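Local coordinates for protein adenine phosphoribosyltransferase (Leishmania donovani, PDB 1QB7) that probably catalyses the reaction of adenine with 5-phospho-alpha-D-ribose 1-diphosphate to give AMP and diphosphate, a single-step purine salvage reaction, at residues 153-156 and 157-160; 128-132 and 133-137; 159-163 and 164-168; 36-39 and 40-43; 88-92 and 93-97. All blocks are in the same frame, centred on the assembly; numbering follows the deposited sequence.

Along the chain the contacts come in the order 4, 5, 2, 1, 3. Contacts 1 and 3 share Q159 and L160 on helix 152-163, with centres about 9 Å apart. Contact 2 leaves strand 129-131 and packs on both, its centre about 8 Å from that of contact 3. Contact 5 ends helix 86-93 ahead of strand 97-100, and contact 3 leads into strand 167-173 of the same seven-stranded sheet. Contact 4, its centre about 31 Å from the centres of contacts 2 and 3, carries the adenine. Its nearest atoms are about 9 Å from contact 1, which holds T153 of the magnesium site. These two flank the active site; contacts 2 to 5 touch the second subunit.

Contact 1: residues 153-156 and 157-160; sequences TALS and GLQL
The Q159 chain leans back along the helix over L155, and its CG packs on the carbonyl oxygen, 3.3 Å from L155 O. Its amide passes obliquely across the L155 side chain, with NE2 4.1 Å from L155 CG. L155 has CG anti to the backbone N (chi1 176°), which turns the branch toward that amide. L155 CD1 also reaches L158 CD1, a loose apolar contact at 4.5 Å. S156 and Q159 are three residues apart on the same helix, and one water molecule spans the gap between their side chains. The water lies 2.7 Å from S156 OG. It donates to Q159 OE1 at 2.8 Å. On other sides of the helix, L158 CG lies 3.2 Å from A154 O and L160 CG lies 3.2 Å from S156 O.

Four regular i to i+4 bonds hold this frame: G157 N to T153 O, L158 N to A154 O, Q159 N to L155 O and L160 N to S156 O.

The polar ends are also tied from outside. S156 OG bonds S113 OG, and Q159 OE1 takes the backbone N-H of E114. Both bonds tie S113 and E114 to the helix. L158 faces V168 of strand 167-173.

T153 belongs to the magnesium site, together with D145. Residues 153-160 make up most of helix 152-163, which follows the phosphoribosyl diphosphate binding loop, a hallmark of the type I phosphoribosyltransferase fold.

Contact 2: residues 128-132 and 133-137; sequences MTIRY and GSIGK
R131 folds its guanidinium over S134. The plane lies with one face toward S134 CB, and NH2 is 3.6 Å from that carbon. The chain is bent at chi3 (67°), which brings the group back over the turn. NH2 then meets E49 of the second subunit in a salt bridge.

S134 also grips the R131 backbone. Its OG donates to R131 O at 2.8 Å, in the carbonyl plane. Its N donates to the same oxygen at 3.0 Å, from above that plane. One carbonyl thus takes two bonds from one residue. The S134 hydroxyl sits between the backbone N and the carbonyl carbon (chi1 55°), and this aims it at R131 O.

On the inner side I130 CD1 lies 3.9 Å from S134 OG. In one of two I135 conformers, I130 and I135 also cross at about a right angle, so that contact is doubtful. Y132 points outward, and its OH bonds E233 of the second subunit.

G133 has positive phi (93°) in the third position of the turn, where glycine is common. R131 to S134 form a type II beta turn. It ends strand 129-131 of the two-stranded antiparallel sheet with strand 110-112.

Contact 3: residues 159-163 and 164-168; sequences QLVEA and SDAVV
A Schellman motif ends helix 152-163 here, and V161 and A166 carry its long bond and its apolar contact. A166 N donates to V161 O at 3.1 Å, between residues five apart, the 6-to-1 bond of the motif. D165 N donates to E162 O at 2.9 Å, from well above the carbonyl plane. D165 has positive phi (67°), and this turns the chain out of the helix.

The apolar contact usual for the motif joins the same pair, V161 CG1 to A166 CB at 3.7 Å. V161 also carries the packing onward. It crosses V168 at about a right angle, with CG1 to V168 CG2 at 3.7 Å. The V161 side chain therefore sits between the turn and the strand, and it further meets V141 and L143 of strand 140-145.

S164 closes the last turn with its side chain. Its OG donates to L160 O at 2.8 Å, with the donor tilted 25° from the carbonyl plane. OG lies beside the S164 backbone N (chi1 -67°), which points it back along the helix. The backbone N of S164 is held less firmly, by weak bonds to L160 O and V161 O.

A water donates to A166 O at 2.9 Å and only weakly to E162 O. The second subunit covers part of this end, with C227 of that chain on A163.

From here the chain enters strand 167-173. With strand 140-145 before it, the helix completes a beta-alpha-beta crossover in the parallel part of the central mixed sheet.

Contact 4: residues 36-39 and 40-43; sequences RNVP and RFAD. With ADE (adenine), chain C.
R36 and F41 touch, yet no hydrogen bond joins their two segments. Bound adenine meets both segments instead. R36 CB lies 3.9 Å from F41 CD2. V38 CG2 meets the F41 ring at its edge and lies 3.9 Å from F41 CB.

The F41 ring presents one face to the adenine. N6 stands above that face, offset toward the rim, at 3.7 Å from F41 CD2. F41 CG lies anti to the backbone N (chi1 -178°), and the ring is thereby carried to the base. R36 comes from the other end of the ligand. Its chain is extended from CG to NE, and the guanidinium faces N9 with an offset. R36 NE is 3.8 Å from adenine C8.

The backbone of A42 pairs with N1 and N6 of the base. A42 N donates to adenine N1 at 3.2 Å, and the N-H points almost straight at it (164°). Adenine N6 donates to A42 O, also at 3.2 Å but more bent (146°). The R40 backbone O lies 3.3 Å from adenine C2, while its guanidinium is used elsewhere, bonding D205 O and L208 O and making a cation-pi contact with W28. R81 gives the adenine another bond.

The backbone of one residue, A42, thus supplies both a donor for N1 and an acceptor for the 6-amino group. That pairing matches adenine and would probably suit a 6-oxopurine, with N1-H and O6, less well.

Contact 5: residues 88-92 and 93-97; sequences MIAVE and LEIPF
The chain leaves helix 86-93 at E94, where phi turns positive (61°) and I95 N donates to A90 O at 3.1 Å. E94 N also approaches A90 O, but that bond is weak and bent. Just before this, L93 N donates to I89 O at 3.0 Å.

I89 and L93 lie side by side and point the same way. I89 CG2 touches L93 CD1 at 3.7 Å, and L93 CG packs on I89 O. L93 CG stands anti to its carbonyl carbon (chi1 -62°), which sets the branch alongside I89. Both side chains face helix 51-67, where L61 and Y65 receive them.

A90 serves the turn from the side facing the sheet. Its CB is 4.0 Å from F97 CB and 4.4 Å from I95 CG1. It also lies 3.4 Å from I95 O. I75 of strand 74-78 packs against A90, I95 and F97. The segment thus connects helix 86-93 to strand 97-100, and helix and strand complete a beta-alpha-beta crossover from strand 74-78. Strand 97-100 is an outer strand of the sheet within the chain.

A water donates to E92 O at 2.9 Å and to E94 OE2 at 3.1 Å, bridging the two residues. R66 also bonds E92 O. The E92 chain is bent at chi2, and its carboxylate makes a salt bridge with R58 of the second subunit. F97 O accepts a hydrogen bond from T48 OG1 of that subunit.

Contact 1: residues 153-156 and 157-160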
loop_
_atom_site.group_PDB
_atom_site.type_symbol
_atom_site.label_atom_id
_atom_site.label_comp_id
_atom_site.label_asym_id
_atom_site.label_seq_id
_atom_site.Cartn_x
_atom_site.Cartn_y
_atom_site.Cartn_z
ATOM N N THR A 153 12.442 7.859 7.054
ATOM C CA THR A 153 12.318 6.623 6.288
ATOM C C THR A 153 13.109 6.674 4.990
ATOM O O THR A 153 13.562 5.643 4.503
ATOM C CB THR A 153 10.850 6.261 6.010
ATOM O OG1 THR A 153 10.152 7.411 5.519
ATOM C CG2 THR A 153 10.177 5.764 7.287
ATOM N N ALA A 154 13.297 7.875 4.445
ATOM C CA ALA A 154 14.073 8.035 3.215
ATOM C C ALA A 154 15.501 7.570 3.496
ATOM O O ALA A 154 16.096 6.835 2.698
ATOM C CB ALA A 154 14.064 9.499 2.745
ATOM N N LEU A 155 16.023 7.971 4.656
ATOM C CA LEU A 155 17.365 7.589 5.072
ATOM C C LEU A 155 17.436 6.076 5.285
ATOM O O LEU A 155 18.446 5.450 4.952
ATOM C CB LEU A 155 17.783 8.334 6.345
ATOM C CG LEU A 155 19.145 7.933 6.940
ATOM C CD1 LEU A 155 20.281 8.241 5.970
ATOM C CD2 LEU A 155 19.370 8.650 8.259
ATOM N N SER A 156 16.375 5.486 5.836
ATOM C CA SER A 156 16.358 4.032 6.031
ATOM C C SER A 156 16.450 3.338 4.673
ATOM O O SER A 156 17.143 2.327 4.519
ATOM C CB SER A 156 15.088 3.590 6.750
ATOM O OG SER A 156 15.239 3.744 8.149
ATOM N N GLY A 157 15.769 3.921 3.689
ATOM C CA GLY A 157 15.780 3.384 2.341
ATOM C C GLY A 157 17.177 3.401 1.759
ATOM O O GLY A 157 17.619 2.411 1.189
ATOM N N LEU A 158 17.880 4.519 1.925
ATOM C CA LEU A 158 19.244 4.664 1.420
ATOM C C LEU A 158 20.173 3.639 2.066
ATOM O O LEU A 158 20.959 2.992 1.386
ATOM C CB LEU A 158 19.764 6.083 1.686
ATOM C CG LEU A 158 18.900 7.236 1.158
ATOM C CD1 LEU A 158 19.487 8.578 1.576
ATOM C CD2 LEU A 158 18.775 7.149 -0.346
ATOM N N GLN A 159 20.060 3.472 3.379
ATOM C CA GLN A 159 20.896 2.519 4.100
ATOM C C GLN A 159 20.673 1.092 3.612
ATOM O O GLN A 159 21.625 0.351 3.384
ATOM C CB GLN A 159 20.614 2.596 5.602
ATOM C CG GLN A 159 21.018 3.913 6.244
ATOM C CD GLN A 159 20.614 4.004 7.704
ATOM O OE1 GLN A 159 19.671 3.344 8.147
ATOM N NE2 GLN A 159 21.315 4.846 8.457
ATOM N N LEU A 160 19.405 0.718 3.458
ATOM C CA LEU A 160 19.044 -0.623 3.017
ATOM C C LEU A 160 19.541 -0.929 1.607
ATOM O O LEU A 160 20.027 -2.029 1.344
ATOM C CB LEU A 160 17.530 -0.830 3.136
ATOM C CG LEU A 160 16.988 -0.852 4.573
ATOM C CD1 LEU A 160 15.473 -0.750 4.572
ATOM C CD2 LEU A 160 17.462 -2.107 5.309
HETATM O O HOH W 1 17.526 4.721 9.187
#

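Contact 2: residues 128-132 and 133-137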
loop_
_atom_site.group_PDB
_atom_site.type_symbol
_atom_site.label_atom_id
_atom_site.label_comp_id
_atom_site.label_asym_id
_atom_site.label_seq_id
_atom_site.Cartn_x
_atom_site.Cartn_y
_atom_site.Cartn_z
ATOM N N MET A 128 13.412 0.270 9.853
ATOM C CA MET A 128 12.713 -0.321 8.715
ATOM C C MET A 128 13.526 -1.457 8.104
ATOM O O MET A 128 14.739 -1.534 8.296
ATOM C CB MET A 128 12.403 0.755 7.677
ATOM C CG MET A 128 11.483 1.864 8.195
ATOM S SD MET A 128 9.816 1.285 8.585
ATOM C CE MET A 128 9.118 1.198 6.954
ATOM N N THR A 129 12.853 -2.344 7.369
ATOM C CA THR A 129 13.515 -3.497 6.762
ATOM C C THR A 129 13.071 -3.823 5.336
ATOM O O THR A 129 12.089 -3.289 4.821
ATOM C CB THR A 129 13.242 -4.801 7.575
ATOM O OG1 THR A 129 11.873 -5.198 7.404
ATOM C CG2 THR A 129 13.517 -4.605 9.058
ATOM N N ILE A 130 13.841 -4.710 4.719
ATOM C CA ILE A 130 13.563 -5.262 3.396
ATOM C C ILE A 130 14.080 -6.691 3.533
ATOM O O ILE A 130 14.944 -6.964 4.374
ATOM C CB ILE A 130 14.325 -4.574 2.210
ATOM C CG1 ILE A 130 15.839 -4.678 2.393
ATOM C CG2 ILE A 130 13.837 -3.142 1.994
ATOM C CD1 ILE A 130 16.617 -4.244 1.179
ATOM N N ARG A 131 13.526 -7.611 2.755
ATOM C CA ARG A 131 13.977 -8.988 2.819
ATOM C C ARG A 131 15.376 -9.069 2.215
ATOM O O ARG A 131 15.663 -8.448 1.194
ATOM C CB ARG A 131 13.023 -9.914 2.059
ATOM C CG ARG A 131 13.287 -11.403 2.295
ATOM C CD ARG A 131 12.493 -12.302 1.352
ATOM N NE ARG A 131 12.937 -12.157 -0.032
ATOM C CZ ARG A 131 12.359 -11.370 -0.937
ATOM N NH1 ARG A 131 11.281 -10.652 -0.628
ATOM N NH2 ARG A 131 12.856 -11.306 -2.166
ATOM N N TYR A 132 16.253 -9.793 2.891
ATOM C CA TYR A 132 17.623 -9.982 2.441
ATOM C C TYR A 132 17.599 -10.602 1.046
ATOM O O TYR A 132 16.989 -11.644 0.845
ATOM C CB TYR A 132 18.335 -10.927 3.412
ATOM C CG TYR A 132 19.788 -11.176 3.103
ATOM C CD1 TYR A 132 20.171 -12.201 2.239
ATOM C CD2 TYR A 132 20.783 -10.401 3.692
ATOM C CE1 TYR A 132 21.513 -12.449 1.972
ATOM C CE2 TYR A 132 22.126 -10.639 3.434
ATOM C CZ TYR A 132 22.488 -11.664 2.576
ATOM O OH TYR A 132 23.823 -11.915 2.340
ATOM N N GLY A 133 18.228 -9.938 0.084
ATOM C CA GLY A 133 18.274 -10.471 -1.267
ATOM C C GLY A 133 17.183 -9.991 -2.206
ATOM O O GLY A 133 17.155 -10.399 -3.364
ATOM N N SER A 134 16.266 -9.165 -1.707
ATOM C CA SER A 134 15.193 -8.640 -2.545
ATOM C C SER A 134 15.804 -7.691 -3.583
ATOM O O SER A 134 15.225 -7.451 -4.640
ATOM C CB SER A 134 14.130 -7.926 -1.700
ATOM O OG SER A 134 14.701 -6.912 -0.898
ATOM N N ILE A 135 16.953 -7.118 -3.236
ATOM C CA ILE A 135 17.695 -6.241 -4.127
ATOM C C ILE A 135 19.119 -6.757 -4.092
ATOM O O ILE A 135 19.685 -6.979 -3.022
ATOM C CB ILE A 135 17.672 -4.742 -3.697
ATOM C CG1 ILE A 135 16.239 -4.256 -3.487
ATOM C CG2 ILE A 135 18.432 -3.895 -4.671
ATOM C CD1 ILE A 135 16.156 -2.925 -2.775
ATOM N N GLY A 136 19.685 -7.007 -5.262
ATOM C CA GLY A 136 21.036 -7.526 -5.304
ATOM C C GLY A 136 22.064 -6.530 -5.783
ATOM O O GLY A 136 21.748 -5.373 -6.065
ATOM N N LYS A 137 23.307 -6.994 -5.846
ATOM C CA LYS A 137 24.424 -6.189 -6.311
ATOM C C LYS A 137 24.125 -5.739 -7.733
ATOM O O LYS A 137 23.618 -6.516 -8.547
ATOM C CB LYS A 137 25.702 -7.030 -6.292
ATOM C CG LYS A 137 26.941 -6.338 -6.832
ATOM C CD LYS A 137 28.146 -7.249 -6.673
ATOM C CE LYS A 137 29.420 -6.599 -7.179
ATOM N NZ LYS A 137 30.568 -7.555 -7.089
#

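Contact 3: residues 159-163 and 164-168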
loop_
_atom_site.group_PDB
_atom_site.type_symbol
_atom_site.label_atom_id
_atom_site.label_comp_id
_atom_site.label_asym_id
_atom_site.label_seq_id
_atom_site.Cartn_x
_atom_site.Cartn_y
_atom_site.Cartn_z
ATOM N N GLN A 159 20.060 3.472 3.379
ATOM C CA GLN A 159 20.896 2.519 4.100
ATOM C C GLN A 159 20.673 1.092 3.612
ATOM O O GLN A 159 21.625 0.351 3.384
ATOM C CB GLN A 159 20.614 2.596 5.602
ATOM C CG GLN A 159 21.018 3.913 6.244
ATOM C CD GLN A 159 20.614 4.004 7.704
ATOM O OE1 GLN A 159 19.671 3.344 8.147
ATOM N NE2 GLN A 159 21.315 4.846 8.457
ATOM N N LEU A 160 19.405 0.718 3.458
ATOM C CA LEU A 160 19.044 -0.623 3.017
ATOM C C LEU A 160 19.541 -0.929 1.607
ATOM O O LEU A 160 20.027 -2.029 1.344
ATOM C CB LEU A 160 17.530 -0.830 3.136
ATOM C CG LEU A 160 16.988 -0.852 4.573
ATOM C CD1 LEU A 160 15.473 -0.750 4.572
ATOM C CD2 LEU A 160 17.462 -2.107 5.309
ATOM N N VAL A 161 19.446 0.050 0.710
ATOM C CA VAL A 161 19.914 -0.126 -0.664
ATOM C C VAL A 161 21.447 -0.234 -0.694
ATOM O O VAL A 161 21.996 -1.104 -1.364
ATOM C CB VAL A 161 19.422 1.020 -1.589
ATOM C CG1 VAL A 161 20.023 0.872 -2.979
ATOM C CG2 VAL A 161 17.902 1.007 -1.685
ATOM N N GLU A 162 22.134 0.622 0.062
ATOM C CA GLU A 162 23.598 0.581 0.118
ATOM C C GLU A 162 24.076 -0.756 0.684
ATOM O O GLU A 162 24.979 -1.376 0.131
ATOM C CB GLU A 162 24.170 1.731 0.968
ATOM C CG GLU A 162 25.627 1.576 1.381
ATOM C CD GLU A 162 26.108 2.712 2.263
ATOM O OE1 GLU A 162 25.335 3.180 3.129
ATOM O OE2 GLU A 162 27.269 3.133 2.088
ATOM N N ALA A 163 23.467 -1.193 1.784
ATOM C CA ALA A 163 23.835 -2.454 2.421
ATOM C C ALA A 163 23.622 -3.640 1.481
ATOM O O ALA A 163 24.286 -4.672 1.609
ATOM C CB ALA A 163 23.043 -2.644 3.700
ATOM N N SER A 164 22.691 -3.487 0.542
ATOM C CA SER A 164 22.389 -4.528 -0.437
ATOM C C SER A 164 23.378 -4.518 -1.598
ATOM O O SER A 164 23.258 -5.313 -2.535
ATOM C CB SER A 164 20.978 -4.335 -0.978
ATOM O OG SER A 164 20.027 -4.557 0.037
ATOM N N ASP A 165 24.349 -3.608 -1.530
ATOM C CA ASP A 165 25.374 -3.461 -2.560
ATOM C C ASP A 165 24.739 -2.957 -3.863
ATOM O O ASP A 165 25.179 -3.298 -4.962
ATOM C CB ASP A 165 26.106 -4.799 -2.777
ATOM C CG ASP A 165 27.526 -4.627 -3.310
ATOM O OD1 ASP A 165 27.954 -3.481 -3.560
ATOM O OD2 ASP A 165 28.224 -5.654 -3.466
ATOM N N ALA A 166 23.701 -2.136 -3.722
ATOM C CA ALA A 166 22.981 -1.567 -4.861
ATOM C C ALA A 166 23.072 -0.045 -4.810
ATOM O O ALA A 166 23.603 0.519 -3.854
ATOM C CB ALA A 166 21.516 -2.005 -4.825
ATOM N N VAL A 167 22.564 0.619 -5.844
ATOM C CA VAL A 167 22.581 2.080 -5.882
ATOM C C VAL A 167 21.170 2.651 -5.972
ATOM O O VAL A 167 20.259 2.032 -6.534
ATOM C CB VAL A 167 23.451 2.650 -7.056
ATOM C CG1 VAL A 167 24.914 2.267 -6.877
ATOM C CG2 VAL A 167 22.942 2.157 -8.394
ATOM N N VAL A 168 20.996 3.815 -5.357
ATOM C CA VAL A 168 19.722 4.527 -5.362
ATOM C C VAL A 168 19.659 5.409 -6.611
ATOM O O VAL A 168 20.583 6.186 -6.877
ATOM C CB VAL A 168 19.583 5.419 -4.099
ATOM C CG1 VAL A 168 18.382 6.356 -4.218
ATOM C CG2 VAL A 168 19.461 4.547 -2.859
HETATM O O HOH W 2 26.170 0.471 -2.569
#

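Contact 4: residues 36-39 and 40-43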
loop_
_atom_site.group_PDB
_atom_site.type_symbol
_atom_site.label_atom_id
_atom_site.label_comp_id
_atom_site.label_asym_id
_atom_site.label_seq_id
_atom_site.Cartn_x
_atom_site.Cartn_y
_atom_site.Cartn_z
ATOM N N ARG A 36 -2.105 12.982 12.806
ATOM C CA ARG A 36 -0.782 13.440 13.211
ATOM C C ARG A 36 -0.809 14.895 13.654
ATOM O O ARG A 36 -1.665 15.671 13.223
ATOM C CB ARG A 36 0.186 13.277 12.040
ATOM C CG ARG A 36 1.518 12.650 12.392
ATOM C CD ARG A 36 2.400 12.595 11.156
ATOM N NE ARG A 36 3.710 12.000 11.410
ATOM C CZ ARG A 36 4.662 12.561 12.152
ATOM N NH1 ARG A 36 4.458 13.741 12.728
ATOM N NH2 ARG A 36 5.830 11.948 12.303
ATOM N N ASN A 37 0.138 15.267 14.508
ATOM C CA ASN A 37 0.202 16.635 14.991
ATOM C C ASN A 37 1.146 17.502 14.163
ATOM O O ASN A 37 2.260 17.815 14.578
ATOM C CB ASN A 37 0.581 16.681 16.477
ATOM C CG ASN A 37 0.525 18.095 17.056
ATOM O OD1 ASN A 37 1.328 18.451 17.919
ATOM N ND2 ASN A 37 -0.420 18.904 16.578
ATOM N N VAL A 38 0.707 17.822 12.955
ATOM C CA VAL A 38 1.448 18.685 12.045
ATOM C C VAL A 38 0.436 19.746 11.624
ATOM O O VAL A 38 -0.773 19.504 11.650
ATOM C CB VAL A 38 2.003 17.924 10.800
ATOM C CG1 VAL A 38 3.101 16.958 11.219
ATOM C CG2 VAL A 38 0.894 17.181 10.073
ATOM N N PRO A 39 0.904 20.950 11.286
ATOM C CA PRO A 39 -0.005 22.021 10.873
ATOM C C PRO A 39 -0.974 21.611 9.765
ATOM O O PRO A 39 -2.184 21.806 9.881
ATOM C CB PRO A 39 0.955 23.101 10.395
ATOM C CG PRO A 39 2.118 22.911 11.305
ATOM C CD PRO A 39 2.299 21.420 11.278
ATOM N N ARG A 40 -0.436 21.031 8.697
ATOM C CA ARG A 40 -1.251 20.612 7.569
ATOM C C ARG A 40 -0.853 19.212 7.102
ATOM O O ARG A 40 0.206 19.011 6.505
ATOM C CB ARG A 40 -1.122 21.622 6.420
ATOM C CG ARG A 40 -1.393 23.078 6.828
ATOM C CD ARG A 40 -1.339 24.028 5.647
ATOM N NE ARG A 40 -0.129 23.838 4.855
ATOM C CZ ARG A 40 0.088 24.384 3.660
ATOM N NH1 ARG A 40 -0.812 25.196 3.116
ATOM N NH2 ARG A 40 1.221 24.137 3.017
ATOM N N PHE A 41 -1.703 18.241 7.419
ATOM C CA PHE A 41 -1.474 16.850 7.041
ATOM C C PHE A 41 -2.035 16.627 5.636
ATOM O O PHE A 41 -3.251 16.655 5.451
ATOM C CB PHE A 41 -2.165 15.926 8.053
ATOM C CG PHE A 41 -1.957 14.462 7.782
ATOM C CD1 PHE A 41 -2.836 13.755 6.958
ATOM C CD2 PHE A 41 -0.885 13.783 8.346
ATOM C CE1 PHE A 41 -2.648 12.401 6.704
ATOM C CE2 PHE A 41 -0.691 12.428 8.095
ATOM C CZ PHE A 41 -1.578 11.739 7.270
ATOM N N ALA A 42 -1.157 16.434 4.651
ATOM C CA ALA A 42 -1.580 16.219 3.266
ATOM C C ALA A 42 -2.076 14.789 3.062
ATOM O O ALA A 42 -1.285 13.852 3.015
ATOM C CB ALA A 42 -0.448 16.529 2.312
ATOM N N ASP A 43 -3.388 14.648 2.913
ATOM C CA ASP A 43 -4.046 13.352 2.752
ATOM C C ASP A 43 -3.807 12.643 1.404
ATOM O O ASP A 43 -4.230 13.122 0.348
ATOM C CB ASP A 43 -5.544 13.546 3.009
ATOM C CG ASP A 43 -6.312 12.241 3.081
ATOM O OD1 ASP A 43 -5.702 11.160 3.189
ATOM O OD2 ASP A 43 -7.552 12.311 3.033
HETATM N N9 ADE C . 4.614 14.350 8.030
HETATM C C8 ADE C . 4.319 13.059 7.810
HETATM N N7 ADE C . 3.284 12.879 6.983
HETATM C C5 ADE C . 2.902 14.158 6.660
HETATM C C6 ADE C . 1.887 14.669 5.842
HETATM N N6 ADE C . 1.050 13.874 5.180
HETATM N N1 ADE C . 1.797 16.024 5.752
HETATM C C2 ADE C . 2.654 16.796 6.429
HETATM N N3 ADE C . 3.652 16.417 7.235
HETATM C C4 ADE C . 3.711 15.071 7.299
#

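Contact 5: residues 88-92 and 93-97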
loop_
_atom_site.group_PDB
_atom_site.type_symbol
_atom_site.label_atom_id
_atom_site.label_comp_id
_atom_site.label_asym_id
_atom_site.label_seq_id
_atom_site.Cartn_x
_atom_site.Cartn_y
_atom_site.Cartn_z
ATOM N N MET A 88 1.787 0.380 -9.401
ATOM C CA MET A 88 1.236 0.769 -10.694
ATOM C C MET A 88 2.311 1.236 -11.668
ATOM O O MET A 88 2.108 1.206 -12.877
ATOM C CB MET A 88 0.110 1.797 -10.557
ATOM C CG MET A 88 0.510 3.135 -10.011
ATOM S SD MET A 88 -0.904 4.252 -9.991
ATOM C CE MET A 88 -0.076 5.747 -9.500
ATOM N N ILE A 89 3.460 1.653 -11.145
ATOM C CA ILE A 89 4.564 2.080 -11.997
ATOM C C ILE A 89 5.376 0.845 -12.389
ATOM O O ILE A 89 5.648 0.614 -13.569
ATOM C CB ILE A 89 5.478 3.081 -11.271
ATOM C CG1 ILE A 89 4.699 4.353 -10.931
ATOM C CG2 ILE A 89 6.674 3.435 -12.142
ATOM C CD1 ILE A 89 5.422 5.258 -9.948
ATOM N N ALA A 90 5.720 0.038 -11.386
ATOM C CA ALA A 90 6.499 -1.182 -11.575
ATOM C C ALA A 90 5.854 -2.171 -12.548
ATOM O O ALA A 90 6.554 -2.830 -13.320
ATOM C CB ALA A 90 6.752 -1.859 -10.225
ATOM N N VAL A 91 4.525 -2.260 -12.522
ATOM C CA VAL A 91 3.800 -3.171 -13.408
ATOM C C VAL A 91 3.983 -2.779 -14.879
ATOM O O VAL A 91 4.062 -3.641 -15.756
ATOM C CB VAL A 91 2.287 -3.246 -13.041
ATOM C CG1 VAL A 91 1.557 -1.991 -13.471
ATOM C CG2 VAL A 91 1.657 -4.477 -13.652
ATOM N N GLU A 92 4.096 -1.477 -15.131
ATOM C CA GLU A 92 4.291 -0.965 -16.480
ATOM C C GLU A 92 5.741 -1.122 -16.939
ATOM O O GLU A 92 6.008 -1.449 -18.097
ATOM C CB GLU A 92 3.888 0.507 -16.546
ATOM C CG GLU A 92 2.420 0.763 -16.259
ATOM C CD GLU A 92 1.487 -0.006 -17.186
ATOM O OE1 GLU A 92 1.885 -0.337 -18.325
ATOM O OE2 GLU A 92 0.340 -0.273 -16.780
ATOM N N LEU A 93 6.670 -0.849 -16.029
ATOM C CA LEU A 93 8.096 -0.957 -16.308
ATOM C C LEU A 93 8.526 -2.417 -16.326
ATOM O O LEU A 93 9.633 -2.743 -16.768
ATOM C CB LEU A 93 8.900 -0.217 -15.237
ATOM C CG LEU A 93 8.691 1.288 -15.094
ATOM C CD1 LEU A 93 9.530 1.809 -13.932
ATOM C CD2 LEU A 93 9.062 1.981 -16.390
ATOM N N GLU A 94 7.655 -3.282 -15.803
ATOM C CA GLU A 94 7.908 -4.716 -15.727
ATOM C C GLU A 94 9.146 -5.035 -14.889
ATOM O O GLU A 94 10.009 -5.818 -15.298
ATOM C CB GLU A 94 8.012 -5.321 -17.132
ATOM C CG GLU A 94 6.742 -5.123 -17.954
ATOM C CD GLU A 94 6.810 -5.735 -19.346
ATOM O OE1 GLU A 94 7.927 -6.012 -19.838
ATOM O OE2 GLU A 94 5.734 -5.932 -19.952
ATOM N N ILE A 95 9.248 -4.374 -13.734
ATOM C CA ILE A 95 10.351 -4.589 -12.798
ATOM C C ILE A 95 9.737 -4.884 -11.424
ATOM O O ILE A 95 8.559 -4.597 -11.186
ATOM C CB ILE A 95 11.328 -3.374 -12.723
ATOM C CG1 ILE A 95 10.584 -2.095 -12.317
ATOM C CG2 ILE A 95 12.058 -3.198 -14.057
ATOM C CD1 ILE A 95 11.485 -0.890 -12.147
ATOM N N PRO A 96 10.512 -5.502 -10.519
ATOM C CA PRO A 96 10.024 -5.838 -9.176
ATOM C C PRO A 96 9.649 -4.646 -8.296
ATOM O O PRO A 96 10.229 -3.561 -8.418
ATOM C CB PRO A 96 11.224 -6.567 -8.551
ATOM C CG PRO A 96 11.945 -7.124 -9.715
ATOM C CD PRO A 96 11.885 -5.997 -10.704
ATOM N N PHE A 97 8.641 -4.837 -7.448
ATOM C CA PHE A 97 8.272 -3.813 -6.486
ATOM C C PHE A 97 8.613 -4.432 -5.138
ATOM O O PHE A 97 8.064 -5.473 -4.769
ATOM C CB PHE A 97 6.787 -3.429 -6.514
ATOM C CG PHE A 97 6.407 -2.462 -5.413
ATOM C CD1 PHE A 97 6.763 -1.119 -5.495
ATOM C CD2 PHE A 97 5.773 -2.913 -4.257
ATOM C CE1 PHE A 97 6.500 -0.242 -4.444
ATOM C CE2 PHE A 97 5.505 -2.045 -3.203
ATOM C CZ PHE A 97 5.872 -0.708 -3.298
HETATM O O HOH W 3 4.587 -3.043 -20.043
#